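Local coordinates for dehydroquinate synthase (Thermus thermophilus, PDB 1UJN), which probably catalyses the second step of chorismate biosynthesis, turning DAHP into dehydroquinate with release of phosphate, with the help of NAD(+) and a divalent zinc or cobalt ion, at residues 1-9 with 204-215. Residues are numbered along the deposited sequence; the frame is centred on the assembly and turned at random.
Sequences MQRLEVREP and ARAVAVKVRVTE
Leu4 drives its CD2 methyl into the helix surface, 3.6 Å from Val207 CB and 3.4 Å from the carbonyl O of Ala204. Its CG stands opposite the carbonyl carbon (chi1 -66°), which sends CD2 down among Ala204, Val207 and Ala208 and leaves CD1 over the Ala204 methyl. One helical turn beyond Val207, Val211 CG2 meets Val6 CG2 at 4.0 Å. In this tight part strand 2-6 and helix 204-215 run almost parallel, 16° apart, with axes 9.2 Å from each other. Strand 2-6, an outermost strand of the N-terminal domain's mixed sheet, pairs antiparallel with strand 12-17; the helix belongs to the helical C-terminal half, so the contact joins the two parts of the dehydroquinate synthase fold. Past the strand, polar contacts take over. The extended Glu215 side chain brings OE1 to the backbone N of Arg7 at 2.7 Å, nearly straight (173°), on the syn side but tilted out of the carboxylate plane; a weak bond from Glu8 N (3.4 Å) reaches the same oxygen. The exposed Arg7 and Glu8 side chains end turned away. At the other end, Gln2 lays CG against Ala204 CB (3.7 Å), and its NE2 is hydrogen-bonded to Glu200 OE1, earlier in the helix.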
# COMPACT_ATOMS: atom_id res chain seq x y z
N MET A 1 15.81 -28.60 -11.03
CA MET A 1 15.14 -27.65 -10.10
C MET A 1 16.18 -26.77 -9.42
O MET A 1 17.12 -27.27 -8.80
CB MET A 1 14.35 -28.41 -9.03
CG MET A 1 13.48 -27.52 -8.14
SD MET A 1 12.34 -26.50 -9.11
CE MET A 1 11.22 -27.75 -9.74
N GLN A 2 16.02 -25.46 -9.56
CA GLN A 2 16.94 -24.51 -8.96
C GLN A 2 16.23 -23.76 -7.85
O GLN A 2 15.11 -23.29 -8.04
CB GLN A 2 17.40 -23.50 -10.02
CG GLN A 2 18.07 -24.14 -11.22
CD GLN A 2 19.37 -24.81 -10.84
OE1 GLN A 2 20.28 -24.17 -10.31
NE2 GLN A 2 19.47 -26.10 -11.12
N ARG A 3 16.86 -23.65 -6.68
CA ARG A 3 16.25 -22.93 -5.58
C ARG A 3 17.14 -21.77 -5.17
O ARG A 3 18.29 -21.95 -4.77
CB ARG A 3 16.02 -23.85 -4.38
CG ARG A 3 15.22 -23.19 -3.26
CD ARG A 3 15.15 -24.08 -2.01
NE ARG A 3 14.43 -23.42 -0.91
CZ ARG A 3 13.13 -23.52 -0.69
NH1 ARG A 3 12.36 -24.27 -1.48
NH2 ARG A 3 12.58 -22.87 0.33
N LEU A 4 16.60 -20.56 -5.30
CA LEU A 4 17.33 -19.36 -4.92
C LEU A 4 16.62 -18.78 -3.71
O LEU A 4 15.47 -19.13 -3.43
CB LEU A 4 17.32 -18.33 -6.05
CG LEU A 4 18.07 -18.65 -7.35
CD1 LEU A 4 17.40 -19.80 -8.07
CD2 LEU A 4 18.09 -17.41 -8.23
N GLU A 5 17.30 -17.90 -2.99
CA GLU A 5 16.69 -17.28 -1.82
C GLU A 5 16.93 -15.79 -1.76
O GLU A 5 18.05 -15.31 -2.00
CB GLU A 5 17.23 -17.91 -0.53
CG GLU A 5 17.06 -19.41 -0.42
CD GLU A 5 17.42 -19.94 0.96
OE1 GLU A 5 18.44 -19.50 1.53
OE2 GLU A 5 16.68 -20.81 1.48
N VAL A 6 15.87 -15.05 -1.47
CA VAL A 6 15.97 -13.61 -1.30
C VAL A 6 15.97 -13.52 0.21
O VAL A 6 15.15 -14.17 0.86
CB VAL A 6 14.74 -12.87 -1.85
CG1 VAL A 6 14.71 -11.45 -1.29
CG2 VAL A 6 14.80 -12.83 -3.37
N ARG A 7 16.88 -12.74 0.76
CA ARG A 7 16.98 -12.62 2.21
C ARG A 7 16.46 -11.30 2.76
O ARG A 7 15.82 -11.27 3.81
CB ARG A 7 18.43 -12.81 2.64
CG ARG A 7 19.06 -14.11 2.17
CD ARG A 7 18.35 -15.30 2.77
NE ARG A 7 18.58 -15.38 4.22
CZ ARG A 7 17.88 -16.16 5.04
NH1 ARG A 7 16.91 -16.93 4.57
NH2 ARG A 7 18.17 -16.17 6.33
N GLU A 8 16.74 -10.22 2.05
CA GLU A 8 16.32 -8.89 2.50
C GLU A 8 15.55 -8.13 1.43
O GLU A 8 15.79 -8.31 0.23
CB GLU A 8 17.55 -8.08 2.92
CG GLU A 8 18.37 -8.73 4.05
CD GLU A 8 17.67 -8.65 5.40
OE1 GLU A 8 16.42 -8.66 5.43
OE2 GLU A 8 18.38 -8.59 6.43
N PRO A 9 14.61 -7.26 1.84
CA PRO A 9 14.27 -6.97 3.24
C PRO A 9 13.36 -8.03 3.86
O PRO A 9 13.21 -8.09 5.08
CB PRO A 9 13.59 -5.61 3.15
CG PRO A 9 12.86 -5.71 1.85
CD PRO A 9 13.90 -6.34 0.94
N ALA A 204 18.18 -19.25 -13.76
CA ALA A 204 18.54 -19.21 -12.35
C ALA A 204 19.71 -18.26 -12.17
O ALA A 204 19.77 -17.51 -11.19
CB ALA A 204 18.91 -20.60 -11.86
N ARG A 205 20.64 -18.28 -13.11
CA ARG A 205 21.80 -17.40 -13.03
C ARG A 205 21.35 -15.95 -13.18
O ARG A 205 21.84 -15.06 -12.47
CB ARG A 205 22.82 -17.75 -14.11
CG ARG A 205 24.05 -16.86 -14.10
CD ARG A 205 25.08 -17.31 -15.13
NE ARG A 205 25.80 -18.50 -14.69
CZ ARG A 205 26.74 -18.51 -13.74
NH1 ARG A 205 27.08 -17.39 -13.12
NH2 ARG A 205 27.33 -19.65 -13.41
N ALA A 206 20.41 -15.71 -14.08
CA ALA A 206 19.90 -14.36 -14.32
C ALA A 206 19.23 -13.79 -13.07
O ALA A 206 19.46 -12.63 -12.70
CB ALA A 206 18.92 -14.37 -15.48
N VAL A 207 18.40 -14.59 -12.43
CA VAL A 207 17.71 -14.13 -11.22
C VAL A 207 18.69 -13.87 -10.09
O VAL A 207 18.57 -12.89 -9.36
CB VAL A 207 16.67 -15.17 -10.73
CG1 VAL A 207 15.97 -14.65 -9.48
CG2 VAL A 207 15.65 -15.45 -11.83
N ALA A 208 19.68 -14.75 -9.97
CA ALA A 208 20.69 -14.62 -8.92
C ALA A 208 21.40 -13.28 -8.97
O ALA A 208 21.77 -12.72 -7.93
CB ALA A 208 21.69 -15.77 -9.01
N VAL A 209 21.60 -12.74 -10.17
CA VAL A 209 22.28 -11.45 -10.30
C VAL A 209 21.44 -10.31 -9.74
O VAL A 209 21.96 -9.43 -9.04
CB VAL A 209 22.64 -11.13 -11.77
CG1 VAL A 209 23.25 -9.74 -11.87
CG2 VAL A 209 23.62 -12.16 -12.29
N LYS A 210 20.14 -10.31 -10.02
CA LYS A 210 19.29 -9.24 -9.51
C LYS A 210 19.17 -9.37 -8.00
O LYS A 210 19.05 -8.37 -7.29
CB LYS A 210 17.89 -9.26 -10.15
CG LYS A 210 17.07 -8.05 -9.73
CD LYS A 210 15.77 -7.88 -10.50
CE LYS A 210 15.05 -6.61 -10.06
NZ LYS A 210 13.72 -6.39 -10.72
N VAL A 211 19.20 -10.59 -7.49
CA VAL A 211 19.12 -10.78 -6.04
C VAL A 211 20.31 -10.11 -5.36
O VAL A 211 20.14 -9.36 -4.40
CB VAL A 211 19.11 -12.28 -5.66
CG1 VAL A 211 19.27 -12.43 -4.15
CG2 VAL A 211 17.79 -12.92 -6.10
N ARG A 212 21.52 -10.37 -5.85
CA ARG A 212 22.73 -9.80 -5.27
C ARG A 212 22.76 -8.28 -5.29
O ARG A 212 22.97 -7.64 -4.25
CB ARG A 212 23.98 -10.32 -5.99
CG ARG A 212 24.27 -11.78 -5.76
CD ARG A 212 25.76 -12.07 -5.97
NE ARG A 212 26.20 -11.71 -7.32
CZ ARG A 212 25.88 -12.39 -8.41
NH1 ARG A 212 25.11 -13.47 -8.33
NH2 ARG A 212 26.33 -11.99 -9.60
N VAL A 213 22.56 -7.70 -6.47
CA VAL A 213 22.57 -6.25 -6.62
C VAL A 213 21.55 -5.58 -5.71
O VAL A 213 21.82 -4.54 -5.10
CB VAL A 213 22.26 -5.86 -8.07
CG1 VAL A 213 22.24 -4.35 -8.20
CG2 VAL A 213 23.29 -6.48 -9.00
N THR A 214 20.37 -6.18 -5.61
CA THR A 214 19.29 -5.65 -4.80
C THR A 214 19.59 -5.65 -3.30
O THR A 214 19.26 -4.69 -2.60
CB THR A 214 17.99 -6.44 -5.05
OG1 THR A 214 17.58 -6.24 -6.40
CG2 THR A 214 16.89 -5.97 -4.11
N GLU A 215 20.20 -6.72 -2.81
CA GLU A 215 20.51 -6.81 -1.38
C GLU A 215 21.70 -5.96 -0.95
O GLU A 215 21.73 -5.47 0.19
CB GLU A 215 20.73 -8.27 -0.99
CG GLU A 215 19.43 -9.04 -0.89
CD GLU A 215 19.59 -10.53 -0.69
OE1 GLU A 215 18.56 -11.22 -0.65
OE2 GLU A 215 20.74 -11.02 -0.56